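Local coordinates for uncharacterized protein (Bacteroides eggerthii, PDB 4GDZ) that is of unknown function, belongs to the DUF4251 family, and folds as a large antiparallel beta sheet that packs against an N-terminal helix, at residues Ala40-Gln45 with Leu133-Gly138; Leu72-Arg77 with Asn168-Arg173. One frame throughout, in Å; residues are numbered along the deposited sequence.

Contact 1: residues Ala40-Gln45 with Leu133-Gly138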
# COMPACT_ATOMS: atom_id res chain seq x y z
N ALA A 40 20.05 -13.96 -9.40
CA ALA A 40 20.68 -15.21 -9.81
C ALA A 40 19.84 -16.42 -9.35
O ALA A 40 19.74 -17.40 -10.08
CB ALA A 40 22.12 -15.31 -9.29
N ALA A 41 19.22 -16.35 -8.17
CA ALA A 41 18.39 -17.47 -7.68
C ALA A 41 17.14 -17.67 -8.56
O ALA A 41 16.80 -18.80 -8.92
CB ALA A 41 17.99 -17.26 -6.22
N LEU A 42 16.46 -16.57 -8.92
CA LEU A 42 15.31 -16.62 -9.83
C LEU A 42 15.73 -17.20 -11.16
O LEU A 42 15.06 -18.07 -11.68
CB LEU A 42 14.73 -15.24 -10.11
CG LEU A 42 13.95 -14.59 -8.98
CD1 LEU A 42 13.69 -13.12 -9.32
CD2 LEU A 42 12.65 -15.36 -8.71
N LYS A 43 16.87 -16.73 -11.68
CA LYS A 43 17.36 -17.24 -12.97
C LYS A 43 17.71 -18.74 -12.91
O LYS A 43 17.46 -19.46 -13.87
CB LYS A 43 18.55 -16.42 -13.48
CG LYS A 43 18.68 -16.47 -14.99
CD LYS A 43 20.05 -16.05 -15.49
CE LYS A 43 20.27 -16.47 -16.93
NZ LYS A 43 21.70 -16.37 -17.32
N ALA A 44 18.27 -19.22 -11.81
CA ALA A 44 18.50 -20.66 -11.60
C ALA A 44 17.21 -21.48 -11.34
O ALA A 44 17.24 -22.71 -11.37
CB ALA A 44 19.50 -20.87 -10.45
N GLN A 45 16.08 -20.81 -11.07
CA GLN A 45 14.86 -21.49 -10.60
C GLN A 45 15.15 -22.31 -9.34
O GLN A 45 14.68 -23.42 -9.19
CB GLN A 45 14.25 -22.37 -11.68
CG GLN A 45 13.91 -21.57 -12.92
CD GLN A 45 13.11 -22.34 -13.95
OE1 GLN A 45 12.70 -23.47 -13.71
NE2 GLN A 45 12.89 -21.73 -15.10
N LEU A 133 5.02 -12.88 -8.29
CA LEU A 133 6.11 -12.43 -7.43
C LEU A 133 6.77 -11.21 -8.04
O LEU A 133 7.04 -11.18 -9.25
CB LEU A 133 7.11 -13.59 -7.27
CG LEU A 133 8.43 -13.45 -6.51
CD1 LEU A 133 9.03 -14.84 -6.33
CD2 LEU A 133 9.40 -12.56 -7.27
N THR A 134 7.03 -10.19 -7.21
CA THR A 134 7.67 -8.97 -7.65
C THR A 134 8.88 -8.69 -6.76
O THR A 134 8.83 -8.93 -5.55
CB THR A 134 6.73 -7.76 -7.62
OG1 THR A 134 6.26 -7.58 -6.27
CG2 THR A 134 5.56 -7.96 -8.59
N LEU A 135 9.96 -8.23 -7.38
CA LEU A 135 11.21 -7.88 -6.70
C LEU A 135 11.60 -6.50 -7.16
O LEU A 135 11.79 -6.27 -8.35
CB LEU A 135 12.32 -8.91 -7.05
CG LEU A 135 13.74 -8.69 -6.51
CD1 LEU A 135 13.79 -8.94 -5.01
CD2 LEU A 135 14.75 -9.58 -7.23
N THR A 136 11.72 -5.57 -6.24
CA THR A 136 12.22 -4.23 -6.55
C THR A 136 13.78 -4.21 -6.55
O THR A 136 14.43 -4.88 -5.74
CB THR A 136 11.62 -3.19 -5.58
OG1 THR A 136 10.19 -3.18 -5.76
CG2 THR A 136 12.14 -1.76 -5.85
N ASN A 137 14.36 -3.49 -7.50
CA ASN A 137 15.82 -3.30 -7.56
C ASN A 137 16.38 -2.85 -6.20
O ASN A 137 15.71 -2.15 -5.43
CB ASN A 137 16.19 -2.29 -8.66
CG ASN A 137 17.69 -2.01 -8.74
OD1 ASN A 137 18.51 -2.92 -8.90
ND2 ASN A 137 18.05 -0.74 -8.63
N GLY A 138 17.61 -3.27 -5.90
CA GLY A 138 18.36 -2.74 -4.78
C GLY A 138 18.30 -3.54 -3.49
O GLY A 138 19.07 -3.29 -2.58

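Contact 2: residues Leu72-Arg77 with Asn168-Arg173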
# COMPACT_ATOMS: atom_id res chain seq x y z
N LEU A 72 8.84 -22.06 -2.24
CA LEU A 72 10.10 -22.72 -2.60
C LEU A 72 9.99 -23.28 -4.00
O LEU A 72 9.03 -23.97 -4.33
CB LEU A 72 10.40 -23.85 -1.62
CG LEU A 72 11.73 -24.62 -1.81
CD1 LEU A 72 12.26 -25.11 -0.47
CD2 LEU A 72 11.53 -25.76 -2.77
N VAL A 73 10.98 -22.96 -4.85
CA VAL A 73 11.04 -23.49 -6.19
C VAL A 73 12.43 -24.09 -6.34
O VAL A 73 13.44 -23.45 -6.02
CB VAL A 73 10.77 -22.41 -7.27
CG1 VAL A 73 11.10 -22.95 -8.67
CG2 VAL A 73 9.31 -21.94 -7.20
N ASN A 74 12.47 -25.34 -6.77
CA ASN A 74 13.73 -26.03 -7.03
C ASN A 74 13.62 -26.77 -8.35
O ASN A 74 13.17 -27.91 -8.39
CB ASN A 74 14.09 -26.99 -5.91
CG ASN A 74 15.48 -27.57 -6.09
OD1 ASN A 74 16.18 -27.29 -7.07
ND2 ASN A 74 15.90 -28.38 -5.13
N GLN A 75 13.98 -26.05 -9.41
CA GLN A 75 13.88 -26.52 -10.78
C GLN A 75 12.41 -26.85 -11.12
O GLN A 75 11.58 -25.97 -11.00
CB GLN A 75 14.95 -27.59 -11.05
CG GLN A 75 16.31 -26.90 -11.01
CD GLN A 75 17.52 -27.81 -11.09
OE1 GLN A 75 17.47 -29.01 -10.83
NE2 GLN A 75 18.64 -27.20 -11.42
N GLY A 76 12.07 -28.07 -11.49
CA GLY A 76 10.66 -28.32 -11.87
C GLY A 76 9.71 -28.63 -10.72
O GLY A 76 8.53 -28.94 -10.95
N ARG A 77 10.20 -28.57 -9.48
CA ARG A 77 9.39 -28.88 -8.32
C ARG A 77 9.26 -27.63 -7.45
O ARG A 77 10.15 -26.78 -7.38
CB ARG A 77 10.02 -29.99 -7.46
CG ARG A 77 10.37 -31.28 -8.20
CD ARG A 77 9.17 -32.12 -8.57
NE ARG A 77 8.36 -32.50 -7.40
CZ ARG A 77 7.24 -33.22 -7.47
NH1 ARG A 77 6.78 -33.68 -8.63
NH2 ARG A 77 6.56 -33.49 -6.35
N ASN A 168 17.16 -20.99 5.49
CA ASN A 168 16.99 -21.93 6.61
C ASN A 168 15.80 -22.86 6.40
O ASN A 168 15.79 -23.97 6.92
CB ASN A 168 16.83 -21.19 7.94
CG ASN A 168 18.11 -20.49 8.37
OD1 ASN A 168 19.21 -20.90 8.02
ND2 ASN A 168 17.96 -19.41 9.13
N ILE A 169 14.78 -22.41 5.65
CA ILE A 169 13.63 -23.27 5.29
C ILE A 169 14.13 -24.45 4.47
O ILE A 169 13.82 -25.62 4.75
CB ILE A 169 12.58 -22.50 4.45
CG1 ILE A 169 11.88 -21.43 5.29
CG2 ILE A 169 11.55 -23.46 3.85
CD1 ILE A 169 11.25 -21.97 6.55
N PHE A 170 14.87 -24.14 3.42
CA PHE A 170 15.41 -25.19 2.55
C PHE A 170 16.35 -26.11 3.34
O PHE A 170 16.25 -27.34 3.24
CB PHE A 170 16.15 -24.63 1.32
CG PHE A 170 16.76 -25.71 0.44
CD1 PHE A 170 15.94 -26.50 -0.39
CD2 PHE A 170 18.11 -25.97 0.48
CE1 PHE A 170 16.50 -27.50 -1.17
CE2 PHE A 170 18.66 -26.98 -0.30
CZ PHE A 170 17.85 -27.74 -1.13
N LYS A 171 17.23 -25.52 4.15
CA LYS A 171 18.31 -26.29 4.77
C LYS A 171 17.86 -27.06 6.00
O LYS A 171 18.56 -27.95 6.42
CB LYS A 171 19.51 -25.39 5.12
CG LYS A 171 20.25 -24.84 3.91
CD LYS A 171 21.51 -24.06 4.30
CE LYS A 171 21.18 -22.76 5.02
NZ LYS A 171 22.40 -21.90 5.15
N GLY A 172 16.70 -26.75 6.56
CA GLY A 172 16.27 -27.35 7.82
C GLY A 172 15.69 -28.77 7.72
O GLY A 172 15.47 -29.40 8.73
N ARG A 173 15.47 -29.26 6.50
CA ARG A 173 14.94 -30.61 6.29
C ARG A 173 15.43 -31.19 4.97
O ARG A 173 15.93 -30.46 4.12
CB ARG A 173 13.41 -30.58 6.28
CG ARG A 173 12.74 -29.88 5.10
CD ARG A 173 11.23 -29.71 5.34
NE ARG A 173 10.61 -31.04 5.48
CZ ARG A 173 10.14 -31.78 4.48
NH1 ARG A 173 10.17 -31.35 3.22
NH2 ARG A 173 9.69 -32.98 4.75

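Contact 1: residues Ala40-Gln45 with Leu133-Gly138
L42 meets L133 and L135 in a purely apolar contact between the last turn of helix 28-44 and the end of strand 128-135. The two methyls of L42 divide the work. CD1 meets CD2 of L135 at 4.2 Å, and CD2 meets CD1 of L133 at 4.4 Å. L133 and L135 are two apart on the strand, so both side chains leave the same face of the sheet, and the end of L42 spans them. L133 and L135 both have CG anti to the backbone N (chi1 176°), which carries the branch out toward the helix. The backbones stay well apart, with 10.1 Å between CA of L42 and CA of L135.

The neighbours are mostly apolar too. L42 also touches F47, I116 and L161, and L135 packs on Y35, A38 and V39 farther back along the same helix.

Two polar bonds lie beside the contact. T134, on the other face of the strand, has OG1 hydrogen-bonded to OE1 of Q60 of a second subunit. Q45, with positive phi, closes the helix C-terminus in a Schellman motif, where Q45 N bonds L42 O at 3.0 Å.

Only 107 Å² is buried between the segments, and the methyls meet at loose van der Waals range. Methyl-to-methyl contact is nondirectional, so apolar burial holds the helix on the sheet here, with F47, I116 and L161 adding to the cover of L42.

Contact 2: residues Leu72-Arg77 with Asn168-Arg173
F170 presents its CD1 and CE1 atoms to L72 and N74 at the end of strand 61-74. CD1 of L72 lies in the ring plane, at the edge, 3.9 Å from CD1 of F170. The next ring atom, CE1, is 4.1 Å from ND2 of N74. That amide approaches obliquely, its plane 79° from the ring plane, and the approach is van der Waals in kind. F170 has CG anti to its backbone N (chi1 178°), which sends the ring from the short helix toward the strand.

In the next shell, N74 OD1 takes a hydrogen bond from NE2 of Q46, which probably helps to fix the turn of the amide. The backbone of N74 is held by a type II' beta turn: its N bonds R77 O at 2.8 Å, and its O accepts a longer bond of 3.2 Å from R77 N. W175 packs near-parallel to the F170 ring and also touches L72, while its NE1 bonds F170 O.

L164 touches both N74 and F170. The short helix 168-171 lies against the sheet where strand 61-74 turns into strand 77-85, with the C-terminal W175 alongside. V48 of strand 46-55 packs on L72, so that strand borders the contact from the strand side.

In the fold
From the N terminus, helix 28-44 comes first, and contact 1 closes a long loop from its end to strand 128-135. Contact 2 starts inside that loop, at the turn between strands 61-74 and 77-85, and closes at helix 168-171 beyond it. The segments alternate, so the two contacts cross rather than nest. Their centres lie about 15 Å apart, and both reach the same antiparallel sheet. They also touch directly: Q45 O and Q75 N are 2.7 Å apart, probably a hydrogen bond, linking the exit of the long helix to the hairpin turn. Together they tie the N-terminal and C-terminal helices to different strands of one sheet.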